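Local coordinates for Iron(III) ABC transporter, periplasmic iron-compound-binding protein (Vibrio cholerae, PDB 5GGY) that binds ferric siderophores such as iron-loaded Desferal in the periplasm and probably hands them to an inner-membrane ABC transporter for iron uptake, at residues A[18-23]-A[36-41]; A[79-84]-A[95-100]; A[170-175]-A[204-209]; A[193-198]-A[213-218]. All coordinates share one frame; numbering follows the deposited sequence.

Contact 1: residues A[18-23]-A[36-41]; sequences RVVVLN and QPVGAP
Val38 turns CG1 anti to its carbonyl carbon (chi1 -55°), and Arg18, its chain bent at chi3 (113°), folds its guanidinium across that methyl. They flank a beta-alpha-beta-like passage of the N-terminal lobe, strand 19-21, helix 24-32, strand 39-40, whose strands run in roughly the same direction and are joined by one bridge. CG1 of Val38 lies over one face of the guanidinium, offset toward its rim, and approaches Arg18 NH1 to 3.6 Å. From the other methyl, Val38 CG2, the distance to Val20 CG2 is 3.7 Å, the two valines meeting at about a right angle.

Backbone register rests on that single bridge, between Val20 and Gly39. The flanking bonds run from Val38 N to Val19 O at 2.7 Å and from Val21 N to Gly39 O at 2.7 Å; the second is the straighter, with 162° at the hydrogen. On its far edge strand 19-21 joins strand 80-83, Val20 bonding to the backbones of Val80 and Leu82. Helix 24-32 covers Val21 and Pro37 through Leu27, and beyond the bonded stretch Val21 CG1 reaches Pro41 CD at 3.9 Å.

Contact 2: residues A[79-84]-A[95-100]; sequences DVILAA and GRIAPV
Asp79 meets Pro99 through its carbonyl rather than its carboxylate: Asp79 O sits 3.3 Å from Pro99 CD, while OD2 of Asp79 turns back to the backbone N of Arg18. This is the start of a parallel pairing in the N-terminal lobe, where strand 80-83, helix 91-95 and strand 100-102 form a beta-alpha-beta unit, and strand 80-83 is the middle member of the parallel sheet.

Val80 contributes mainly backbone, its CA passing 3.4 Å from Pro99 O in a CA-H...O contact. The same oxygen accepts from Ile81 N at 2.8 Å, a bond that is straight at the hydrogen (163°) and leaves the carbonyl nearly end-on. Two donors of unequal strength therefore converge on Pro99 O.

Ile81 is the residue that the other segment covers most. With CG1 anti to its carbonyl carbon (chi1 -61°), it lays CG1 4.0 Å from Ala98 CB and extends CD1 to within 4.2 Å of Ile97 CB, meeting Ile97 at about a right angle. Ile73 of helix 70-75 packs on Ile81 as well, and the same helix covers Ile97 through Ala74. Opposite Ile81 stands Val100, its partner in the parallel bridge, whose CA lies 3.2 Å from Ile81 O. Farther along, Ala83 CB touches Val100 CG1 at 4.1 Å, the methyl that Val100 holds anti to its own backbone N.

Contact 3: residues A[170-175]-A[204-209]; sequences PTSVFL and IVQKRL
Val173 and Lys207 exchange two backbone hydrogen bonds, as do Leu175 and Val205, so that these are the hydrogen-bonded pairs of an antiparallel ladder. Val173 N reaches Lys207 O at 2.6 Å, and Lys207 N returns to Val173 O in its carbonyl plane. Ser172 with Arg208 and Phe174 with Gln206 are the alternating non-hydrogen-bonded pairs. One further bond closes the end of the ladder less regularly: Leu209 N lies 2.8 Å from Thr171 O, but stands well above that carbonyl plane.

The strand axes run 153° apart in direction, close to antiparallel. Strand 172-176 also pairs antiparallel with 161-167 on its other edge, within the mixed sheet of the C-terminal lobe.

Among side chains, the polar link is Gln206 NE2 donating to Ser172 OG at 2.6 Å. The oxygen lies in the amide plane, and the extended Gln206 chain, with CG anti to its backbone N (chi1 -170°), carries the amide alongside the neighbouring strand. The Phe174 ring flanks the same glutamine, its plane turned 56° from the amide, with CE1 3.8 Å from Gln206 CB.

Apolar contacts occupy both faces. On the Ser172 and Phe174 side, Ile204 CD1 covers one face of the Phe174 ring, 4.0 Å from Phe174 CD1. On the opposite side Leu175 CD1 rests 3.6 Å from Lys207 CG, and Val173 CG2 lies 4.1 Å from Leu209 CD1.

Contact 4: residues A[193-198]-A[213-218]; sequences SALPQP and QHVEQG
Ala194 and Leu195 meet the two branches of Val215: Ala194 CB lies 3.9 Å from Val215 CG1, and Leu195 CD2 lies 4.0 Å from Val215 CG2. Val215 can serve both because its CG1 is anti to the backbone N (chi1 -167°) and CG2 anti to the carbonyl carbon, one methyl for each neighbour. Leu195 also reaches the base of the imidazole-bearing chain, with CD1 4.2 Å from His214 CB.

Gln217 also touches Ala194. Its CG approaches Ala194 CB to 4.0 Å, and the bent chain brings NE2 to 3.5 Å from Ala194 O, too poorly angled to count as a bond. A water instead joins the loops, donating to Gln217 OE1 at 2.5 Å and, at a longer 3.3 Å, to Ser193 O. Gln217 is poorly ordered, which makes this polar link less certain than the valine packing.

Farther out, Ser193 OG is hydrogen-bonded to Gln183 OE1. This is loop-to-loop packing beside the mixed sheet of the C-terminal lobe, the first loop following strand 192-193 and the second leading into strand 219-223. Strand 161-167 underlies Ala194 and Leu195 through Val163, strand 172-176 meets Leu195 through Leu175, and helix 242-245 packs on Val215 through Phe243.

The four contacts fall into two pairs, one in each lobe of the binding protein. Contacts 1 and 2, whose centres are 10 Å apart, follow one another along the chain and share the parallel sheet in which strands 19-21 and 80-83 are neighbours. Contacts 3 and 4 have centres 13 Å apart, and their segments alternate in sequence; they meet where Leu175 packs against Leu195 and Gln197. Between the pairs the distances grow, from 32 Å between the centres of contacts 1 and 3 to 42 Å between those of contacts 2 and 4. Such separation fits two lobes that probably flank the siderophore site, as in related binding proteins.

Contact 1: residues A[18-23]-A[36-41]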
loop_
_atom_site.group_PDB
_atom_site.type_symbol
_atom_site.label_atom_id
_atom_site.label_comp_id
_atom_site.label_asym_id
_atom_site.label_seq_id
_atom_site.Cartn_x
_atom_site.Cartn_y
_atom_site.Cartn_z
ATOM N N ARG A 18 -22.360 11.519 -13.346
ATOM C CA ARG A 18 -22.758 12.560 -12.407
ATOM C C ARG A 18 -22.841 11.963 -11.009
ATOM O O ARG A 18 -23.747 11.181 -10.714
ATOM C CB ARG A 18 -24.097 13.187 -12.801
ATOM C CG ARG A 18 -24.099 13.851 -14.167
ATOM C CD ARG A 18 -25.393 14.618 -14.417
ATOM N NE ARG A 18 -25.164 16.058 -14.486
ATOM C CZ ARG A 18 -25.345 16.894 -13.469
ATOM N NH1 ARG A 18 -25.766 16.437 -12.300
ATOM N NH2 ARG A 18 -25.110 18.190 -13.623
ATOM N N VAL A 19 -21.892 12.329 -10.154
ATOM C CA VAL A 19 -21.800 11.742 -8.824
ATOM C C VAL A 19 -22.264 12.698 -7.734
ATOM O O VAL A 19 -21.789 13.830 -7.645
ATOM C CB VAL A 19 -20.360 11.298 -8.507
ATOM C CG1 VAL A 19 -20.271 10.719 -7.098
ATOM C CG2 VAL A 19 -19.882 10.291 -9.534
ATOM N N VAL A 20 -23.206 12.236 -6.918
ATOM C CA VAL A 20 -23.563 12.930 -5.690
ATOM C C VAL A 20 -22.953 12.185 -4.508
ATOM O O VAL A 20 -23.211 10.999 -4.311
ATOM C CB VAL A 20 -25.091 13.046 -5.508
ATOM C CG1 VAL A 20 -25.442 13.401 -4.062
ATOM C CG2 VAL A 20 -25.662 14.079 -6.462
ATOM N N VAL A 21 -22.132 12.883 -3.733
ATOM C CA VAL A 21 -21.497 12.284 -2.567
ATOM C C VAL A 21 -22.172 12.789 -1.290
ATOM O O VAL A 21 -22.621 13.936 -1.227
ATOM C CB VAL A 21 -19.978 12.580 -2.548
ATOM C CG1 VAL A 21 -19.570 13.341 -1.296
ATOM C CG2 VAL A 21 -19.195 11.285 -2.672
ATOM N N LEU A 22 -22.266 11.925 -0.283
ATOM C CA LEU A 22 -23.001 12.265 0.934
ATOM C C LEU A 22 -22.137 12.306 2.191
ATOM O O LEU A 22 -22.639 12.586 3.277
ATOM C CB LEU A 22 -24.146 11.278 1.150
ATOM C CG LEU A 22 -25.184 11.223 0.030
ATOM C CD1 LEU A 22 -26.359 10.377 0.462
ATOM C CD2 LEU A 22 -25.636 12.620 -0.363
ATOM N N ASN A 23 -20.847 12.027 2.051
ATOM C CA ASN A 23 -19.948 12.083 3.196
ATOM C C ASN A 23 -18.586 12.654 2.816
ATOM O O ASN A 23 -18.197 12.628 1.649
ATOM C CB ASN A 23 -19.790 10.697 3.819
ATOM C CG ASN A 23 -20.019 10.706 5.315
ATOM O OD1 ASN A 23 -20.771 11.531 5.834
ATOM N ND2 ASN A 23 -19.369 9.788 6.019
ATOM N N GLN A 36 -14.946 14.896 -10.207
ATOM C CA GLN A 36 -15.644 16.034 -9.612
ATOM C C GLN A 36 -17.128 15.732 -9.426
ATOM O O GLN A 36 -17.866 15.594 -10.404
ATOM C CB GLN A 36 -15.472 17.293 -10.466
ATOM C CG GLN A 36 -14.085 17.901 -10.422
ATOM C CD GLN A 36 -14.045 19.300 -11.008
ATOM O OE1 GLN A 36 -15.060 19.824 -11.470
ATOM N NE2 GLN A 36 -12.870 19.914 -10.985
ATOM N N PRO A 37 -17.569 15.621 -8.164
ATOM C CA PRO A 37 -18.977 15.348 -7.863
ATOM C C PRO A 37 -19.850 16.575 -8.097
ATOM O O PRO A 37 -19.365 17.699 -7.961
ATOM C CB PRO A 37 -18.949 14.973 -6.380
ATOM C CG PRO A 37 -17.800 15.738 -5.838
ATOM C CD PRO A 37 -16.767 15.783 -6.937
ATOM N N VAL A 38 -21.114 16.364 -8.448
ATOM C CA VAL A 38 -22.029 17.476 -8.660
ATOM C C VAL A 38 -22.696 17.875 -7.346
ATOM O O VAL A 38 -23.272 18.959 -7.236
ATOM C CB VAL A 38 -23.108 17.135 -9.709
ATOM C CG1 VAL A 38 -22.462 16.689 -11.013
ATOM C CG2 VAL A 38 -24.050 16.064 -9.184
ATOM N N GLY A 39 -22.605 16.998 -6.350
ATOM C CA GLY A 39 -23.211 17.246 -5.054
ATOM C C GLY A 39 -22.404 16.684 -3.897
ATOM O O GLY A 39 -21.962 15.534 -3.930
ATOM N N ALA A 40 -22.215 17.507 -2.869
ATOM C CA ALA A 40 -21.439 17.129 -1.693
ATOM C C ALA A 40 -21.970 17.872 -0.469
ATOM O O ALA A 40 -22.564 18.941 -0.608
ATOM C CB ALA A 40 -19.957 17.426 -1.913
ATOM N N PRO A 41 -21.773 17.303 0.734
ATOM C CA PRO A 41 -22.359 17.904 1.937
ATOM C C PRO A 41 -21.437 18.873 2.682
ATOM O O PRO A 41 -20.219 18.688 2.679
ATOM C CB PRO A 41 -22.656 16.684 2.806
ATOM C CG PRO A 41 -21.542 15.740 2.475
ATOM C CD PRO A 41 -21.184 15.982 1.020
HETATM O O HOH W 1 -19.702 14.110 -10.986
#

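Contact 2: residues A[79-84]-A[95-100]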
loop_
_atom_site.group_PDB
_atom_site.type_symbol
_atom_site.label_atom_id
_atom_site.label_comp_id
_atom_site.label_asym_id
_atom_site.label_seq_id
_atom_site.Cartn_x
_atom_site.Cartn_y
_atom_site.Cartn_z
ATOM N N ASP A 79 -26.116 10.065 -11.490
ATOM C CA ASP A 79 -26.149 8.715 -12.027
ATOM C C ASP A 79 -25.919 7.718 -10.894
ATOM O O ASP A 79 -26.474 6.619 -10.892
ATOM C CB ASP A 79 -25.092 8.543 -13.122
ATOM C CG ASP A 79 -25.268 9.527 -14.264
ATOM O OD1 ASP A 79 -26.401 9.658 -14.766
ATOM O OD2 ASP A 79 -24.273 10.174 -14.653
ATOM N N VAL A 80 -25.089 8.119 -9.935
ATOM C CA VAL A 80 -24.827 7.327 -8.740
ATOM C C VAL A 80 -24.788 8.220 -7.511
ATOM O O VAL A 80 -24.374 9.377 -7.579
ATOM C CB VAL A 80 -23.492 6.551 -8.828
ATOM C CG1 VAL A 80 -23.677 5.232 -9.568
ATOM C CG2 VAL A 80 -22.407 7.410 -9.470
ATOM N N ILE A 81 -25.234 7.672 -6.388
ATOM C CA ILE A 81 -25.139 8.352 -5.105
ATOM C C ILE A 81 -24.236 7.550 -4.176
ATOM O O ILE A 81 -24.473 6.367 -3.940
ATOM C CB ILE A 81 -26.520 8.542 -4.449
ATOM C CG1 ILE A 81 -27.428 9.391 -5.344
ATOM C CG2 ILE A 81 -26.369 9.181 -3.075
ATOM C CD1 ILE A 81 -28.840 9.550 -4.814
ATOM N N LEU A 82 -23.192 8.190 -3.660
ATOM C CA LEU A 82 -22.256 7.505 -2.777
ATOM C C LEU A 82 -22.586 7.798 -1.316
ATOM O O LEU A 82 -22.592 8.953 -0.890
ATOM C CB LEU A 82 -20.815 7.912 -3.095
ATOM C CG LEU A 82 -20.392 7.824 -4.568
ATOM C CD1 LEU A 82 -18.891 8.009 -4.704
ATOM C CD2 LEU A 82 -20.835 6.517 -5.210
ATOM N N ALA A 83 -22.872 6.745 -0.558
ATOM C CA ALA A 83 -23.272 6.892 0.836
ATOM C C ALA A 83 -22.362 6.109 1.782
ATOM O O ALA A 83 -21.772 5.100 1.402
ATOM C CB ALA A 83 -24.716 6.453 1.013
ATOM N N ALA A 84 -22.254 6.585 3.017
ATOM C CA ALA A 84 -21.437 5.920 4.026
ATOM C C ALA A 84 -22.276 5.516 5.230
ATOM O O ALA A 84 -23.508 5.530 5.172
ATOM C CB ALA A 84 -20.288 6.821 4.463
ATOM N N GLY A 95 -32.026 5.385 -3.035
ATOM C CA GLY A 95 -32.089 4.480 -4.167
ATOM C C GLY A 95 -33.224 4.800 -5.124
ATOM O O GLY A 95 -33.163 4.458 -6.306
ATOM N N ARG A 96 -34.263 5.455 -4.613
ATOM C CA ARG A 96 -35.403 5.845 -5.437
ATOM C C ARG A 96 -35.025 6.970 -6.396
ATOM O O ARG A 96 -35.677 7.173 -7.420
ATOM C CB ARG A 96 -36.577 6.279 -4.558
ATOM C CG ARG A 96 -37.146 5.175 -3.681
ATOM C CD ARG A 96 -38.280 5.698 -2.814
ATOM N NE ARG A 96 -38.971 4.624 -2.107
ATOM C CZ ARG A 96 -40.038 3.986 -2.577
ATOM N NH1 ARG A 96 -40.539 4.312 -3.760
ATOM N NH2 ARG A 96 -40.603 3.021 -1.865
ATOM N N ILE A 97 -33.968 7.697 -6.055
ATOM C CA ILE A 97 -33.495 8.808 -6.872
ATOM C C ILE A 97 -32.485 8.328 -7.908
ATOM O O ILE A 97 -32.612 8.616 -9.098
ATOM C CB ILE A 97 -32.849 9.904 -6.006
ATOM C CG1 ILE A 97 -33.833 10.389 -4.941
ATOM C CG2 ILE A 97 -32.372 11.061 -6.871
ATOM C CD1 ILE A 97 -33.267 11.445 -4.015
ATOM N N ALA A 98 -31.482 7.593 -7.439
ATOM C CA ALA A 98 -30.436 7.061 -8.300
ATOM C C ALA A 98 -29.788 5.862 -7.615
ATOM O O ALA A 98 -29.903 5.716 -6.397
ATOM C CB ALA A 98 -29.400 8.141 -8.615
ATOM N N PRO A 99 -29.127 4.986 -8.392
ATOM C CA PRO A 99 -28.398 3.856 -7.801
ATOM C C PRO A 99 -27.429 4.300 -6.710
ATOM O O PRO A 99 -26.749 5.314 -6.869
ATOM C CB PRO A 99 -27.649 3.267 -8.996
ATOM C CG PRO A 99 -28.543 3.556 -10.148
ATOM C CD PRO A 99 -29.143 4.909 -9.865
ATOM N N VAL A 100 -27.380 3.555 -5.612
ATOM C CA VAL A 100 -26.567 3.939 -4.463
ATOM C C VAL A 100 -25.406 2.983 -4.217
ATOM O O VAL A 100 -25.597 1.770 -4.113
ATOM C CB VAL A 100 -27.417 4.013 -3.175
ATOM C CG1 VAL A 100 -26.544 4.381 -1.983
ATOM C CG2 VAL A 100 -28.546 5.013 -3.339
#

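Contact 3: residues A[170-175]-A[204-209]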
loop_
_atom_site.group_PDB
_atom_site.type_symbol
_atom_site.label_atom_id
_atom_site.label_comp_id
_atom_site.label_asym_id
_atom_site.label_seq_id
_atom_site.Cartn_x
_atom_site.Cartn_y
_atom_site.Cartn_z
ATOM N N PRO A 170 -13.003 21.504 26.844
ATOM C CA PRO A 170 -11.767 21.749 27.597
ATOM C C PRO A 170 -11.453 20.720 28.686
ATOM O O PRO A 170 -10.335 20.730 29.183
ATOM C CB PRO A 170 -12.016 23.125 28.209
ATOM C CG PRO A 170 -12.892 23.794 27.228
ATOM C CD PRO A 170 -13.812 22.732 26.723
ATOM N N THR A 171 -12.396 19.850 29.035
ATOM C CA THR A 171 -12.123 18.847 30.058
ATOM C C THR A 171 -12.334 17.409 29.589
ATOM O O THR A 171 -12.137 16.474 30.352
ATOM C CB THR A 171 -12.975 19.096 31.321
ATOM O OG1 THR A 171 -14.358 19.205 30.973
ATOM C CG2 THR A 171 -12.525 20.372 32.014
ATOM N N SER A 172 -12.721 17.233 28.331
ATOM C CA SER A 172 -12.935 15.899 27.778
ATOM C C SER A 172 -12.132 15.719 26.497
ATOM O O SER A 172 -11.894 16.672 25.771
ATOM C CB SER A 172 -14.418 15.649 27.502
ATOM O OG SER A 172 -14.701 14.265 27.437
ATOM N N VAL A 173 -11.716 14.490 26.223
ATOM C CA VAL A 173 -10.823 14.208 25.100
ATOM C C VAL A 173 -11.231 12.954 24.321
ATOM O O VAL A 173 -11.673 11.970 24.902
ATOM C CB VAL A 173 -9.360 14.071 25.605
ATOM C CG1 VAL A 173 -8.624 12.947 24.901
ATOM C CG2 VAL A 173 -8.624 15.391 25.454
ATOM N N PHE A 174 -11.096 13.014 22.998
ATOM C CA PHE A 174 -11.308 11.857 22.132
ATOM C C PHE A 174 -9.988 11.214 21.738
ATOM O O PHE A 174 -9.351 11.638 20.782
ATOM C CB PHE A 174 -12.073 12.247 20.865
ATOM C CG PHE A 174 -13.524 12.555 21.096
ATOM C CD1 PHE A 174 -14.364 11.618 21.675
ATOM C CD2 PHE A 174 -14.053 13.773 20.710
ATOM C CE1 PHE A 174 -15.701 11.899 21.881
ATOM C CE2 PHE A 174 -15.388 14.057 20.909
ATOM C CZ PHE A 174 -16.214 13.123 21.497
ATOM N N LEU A 175 -9.580 10.192 22.479
ATOM C CA LEU A 175 -8.358 9.458 22.160
ATOM C C LEU A 175 -8.568 8.555 20.953
ATOM O O LEU A 175 -9.554 7.824 20.882
ATOM C CB LEU A 175 -7.891 8.620 23.352
ATOM C CG LEU A 175 -7.374 9.368 24.581
ATOM C CD1 LEU A 175 -6.940 8.382 25.654
ATOM C CD2 LEU A 175 -6.225 10.284 24.200
ATOM N N ILE A 204 -12.400 6.191 18.090
ATOM C CA ILE A 204 -12.251 7.136 19.192
ATOM C C ILE A 204 -12.892 6.644 20.488
ATOM O O ILE A 204 -13.922 5.982 20.478
ATOM C CB ILE A 204 -12.855 8.519 18.848
ATOM C CG1 ILE A 204 -14.300 8.377 18.394
ATOM C CG2 ILE A 204 -12.024 9.222 17.795
ATOM C CD1 ILE A 204 -15.032 9.684 18.257
ATOM N N VAL A 205 -12.269 6.986 21.610
ATOM C CA VAL A 205 -12.866 6.764 22.919
ATOM C C VAL A 205 -12.749 8.055 23.727
ATOM O O VAL A 205 -11.736 8.756 23.659
ATOM C CB VAL A 205 -12.206 5.583 23.671
ATOM C CG1 VAL A 205 -10.731 5.848 23.943
ATOM C CG2 VAL A 205 -12.957 5.290 24.970
ATOM N N GLN A 206 -13.796 8.383 24.474
ATOM C CA GLN A 206 -13.827 9.645 25.197
ATOM C C GLN A 206 -13.242 9.507 26.599
ATOM O O GLN A 206 -13.623 8.616 27.363
ATOM C CB GLN A 206 -15.253 10.188 25.274
ATOM C CG GLN A 206 -15.329 11.608 25.797
ATOM C CD GLN A 206 -16.716 12.201 25.685
ATOM O OE1 GLN A 206 -17.617 11.595 25.105
ATOM N NE2 GLN A 206 -16.895 13.394 26.238
ATOM N N LYS A 207 -12.313 10.399 26.925
ATOM C CA LYS A 207 -11.648 10.388 28.222
ATOM C C LYS A 207 -11.703 11.750 28.901
ATOM O O LYS A 207 -11.770 12.784 28.235
ATOM C CB LYS A 207 -10.187 9.958 28.072
ATOM C CG LYS A 207 -9.992 8.527 27.609
ATOM C CD LYS A 207 -10.546 7.545 28.624
ATOM C CE LYS A 207 -10.258 6.109 28.219
ATOM N NZ LYS A 207 -10.872 5.143 29.176
ATOM N N ARG A 208 -11.677 11.742 30.230
ATOM C CA ARG A 208 -11.476 12.963 30.998
ATOM C C ARG A 208 -10.086 13.499 30.682
ATOM O O ARG A 208 -9.164 12.719 30.441
ATOM C CB ARG A 208 -11.624 12.702 32.498
ATOM C CG ARG A 208 -12.928 12.031 32.904
ATOM C CD ARG A 208 -12.949 11.752 34.400
ATOM N NE ARG A 208 -11.787 10.978 34.827
ATOM C CZ ARG A 208 -11.772 9.656 34.958
ATOM N NH1 ARG A 208 -12.865 8.949 34.701
ATOM N NH2 ARG A 208 -10.666 9.039 35.349
ATOM N N LEU A 209 -9.932 14.820 30.672
ATOM C CA LEU A 209 -8.643 15.421 30.345
ATOM C C LEU A 209 -7.564 14.999 31.337
ATOM O O LEU A 209 -6.404 14.819 30.965
ATOM C CB LEU A 209 -8.748 16.947 30.305
ATOM C CG LEU A 209 -7.451 17.694 29.986
ATOM C CD1 LEU A 209 -6.926 17.305 28.606
ATOM C CD2 LEU A 209 -7.633 19.204 30.093
#

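Contact 4: residues A[193-198]-A[213-218]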
loop_
_atom_site.group_PDB
_atom_site.type_symbol
_atom_site.label_atom_id
_atom_site.label_comp_id
_atom_site.label_asym_id
_atom_site.label_seq_id
_atom_site.Cartn_x
_atom_site.Cartn_y
_atom_site.Cartn_z
ATOM N N SER A 193 2.592 3.924 20.445
ATOM C CA SER A 193 1.473 4.561 21.131
ATOM C C SER A 193 1.791 4.827 22.599
ATOM O O SER A 193 2.244 3.935 23.314
ATOM C CB SER A 193 0.219 3.695 21.017
ATOM O OG SER A 193 -0.036 3.343 19.666
ATOM N N ALA A 194 1.547 6.056 23.042
ATOM C CA ALA A 194 1.797 6.430 24.429
ATOM C C ALA A 194 0.655 5.963 25.323
ATOM O O ALA A 194 0.863 5.638 26.492
ATOM C CB ALA A 194 1.986 7.934 24.553
ATOM N N LEU A 195 -0.550 5.931 24.763
ATOM C CA LEU A 195 -1.734 5.531 25.512
ATOM C C LEU A 195 -2.662 4.699 24.633
ATOM O O LEU A 195 -3.709 5.186 24.199
ATOM C CB LEU A 195 -2.465 6.764 26.049
ATOM C CG LEU A 195 -3.200 6.616 27.383
ATOM C CD1 LEU A 195 -2.240 6.174 28.476
ATOM C CD2 LEU A 195 -3.871 7.928 27.759
ATOM N N PRO A 196 -2.277 3.438 24.370
ATOM C CA PRO A 196 -2.998 2.543 23.455
ATOM C C PRO A 196 -4.435 2.281 23.897
ATOM O O PRO A 196 -4.700 2.133 25.091
ATOM C CB PRO A 196 -2.167 1.255 23.495
ATOM C CG PRO A 196 -1.443 1.308 24.796
ATOM C CD PRO A 196 -1.146 2.758 25.027
ATOM N N GLN A 197 -5.346 2.224 22.930
ATOM C CA GLN A 197 -6.768 2.071 23.218
ATOM C C GLN A 197 -7.411 0.960 22.391
ATOM O O GLN A 197 -7.054 0.756 21.228
ATOM C CB GLN A 197 -7.502 3.391 22.967
ATOM C CG GLN A 197 -7.018 4.551 23.826
ATOM C CD GLN A 197 -7.374 4.382 25.293
ATOM O OE1 GLN A 197 -8.386 3.770 25.631
ATOM N NE2 GLN A 197 -6.538 4.927 26.172
ATOM N N PRO A 198 -8.369 0.240 22.995
ATOM C CA PRO A 198 -9.132 -0.799 22.297
ATOM C C PRO A 198 -9.956 -0.218 21.153
ATOM O O PRO A 198 -10.314 0.956 21.211
ATOM C CB PRO A 198 -10.036 -1.370 23.395
ATOM C CG PRO A 198 -10.133 -0.286 24.414
ATOM C CD PRO A 198 -8.795 0.384 24.398
ATOM N N GLN A 213 -2.683 12.539 32.323
ATOM C CA GLN A 213 -1.592 12.537 33.292
ATOM C C GLN A 213 -0.773 11.257 33.181
ATOM O O GLN A 213 0.421 11.246 33.477
ATOM C CB GLN A 213 -2.121 12.689 34.718
ATOM C CG GLN A 213 -2.412 14.115 35.137
ATOM C CD GLN A 213 -2.884 14.200 36.575
ATOM O OE1 GLN A 213 -2.244 14.829 37.417
ATOM N NE2 GLN A 213 -4.010 13.557 36.865
ATOM N N HIS A 214 -1.419 10.181 32.741
ATOM C CA HIS A 214 -0.747 8.896 32.576
ATOM C C HIS A 214 0.232 8.902 31.407
ATOM O O HIS A 214 0.912 7.907 31.156
ATOM C CB HIS A 214 -1.774 7.778 32.384
ATOM C CG HIS A 214 -2.331 7.246 33.667
ATOM N ND1 HIS A 214 -3.681 7.033 33.862
ATOM C CD2 HIS A 214 -1.727 6.875 34.819
ATOM C CE1 HIS A 214 -3.880 6.561 35.077
ATOM N NE2 HIS A 214 -2.707 6.455 35.681
ATOM N N VAL A 215 0.303 10.019 30.692
ATOM C CA VAL A 215 1.252 10.152 29.597
ATOM C C VAL A 215 2.528 10.841 30.079
ATOM O O VAL A 215 2.800 11.994 29.737
ATOM C CB VAL A 215 0.651 10.931 28.412
ATOM C CG1 VAL A 215 1.534 10.787 27.180
ATOM C CG2 VAL A 215 -0.754 10.431 28.112
ATOM N N GLU A 216 3.292 10.125 30.899
ATOM C CA GLU A 216 4.631 10.552 31.274
ATOM C C GLU A 216 5.530 10.406 30.057
ATOM O O GLU A 216 6.474 11.169 29.855
ATOM C CB GLU A 216 5.165 9.714 32.438
ATOM C CG GLU A 216 4.280 9.721 33.676
ATOM C CD GLU A 216 4.523 10.928 34.558
ATOM O OE1 GLU A 216 5.698 11.324 34.712
ATOM O OE2 GLU A 216 3.542 11.484 35.098
ATOM N N GLN A 217 5.199 9.413 29.240
ATOM C CA GLN A 217 6.008 9.027 28.096
ATOM C C GLN A 217 5.771 9.900 26.869
ATOM O O GLN A 217 4.783 9.739 26.153
ATOM C CB GLN A 217 5.736 7.559 27.751
ATOM C CG GLN A 217 4.257 7.189 27.768
ATOM C CD GLN A 217 4.016 5.771 28.238
ATOM O OE1 GLN A 217 4.677 4.835 27.792
ATOM N NE2 GLN A 217 3.069 5.606 29.154
ATOM N N GLY A 218 6.683 10.833 26.633
ATOM C CA GLY A 218 6.735 11.526 25.362
ATOM C C GLY A 218 5.642 12.526 25.040
ATOM O O GLY A 218 5.335 13.416 25.831
HETATM O O HOH W 2 4.221 3.352 25.828
#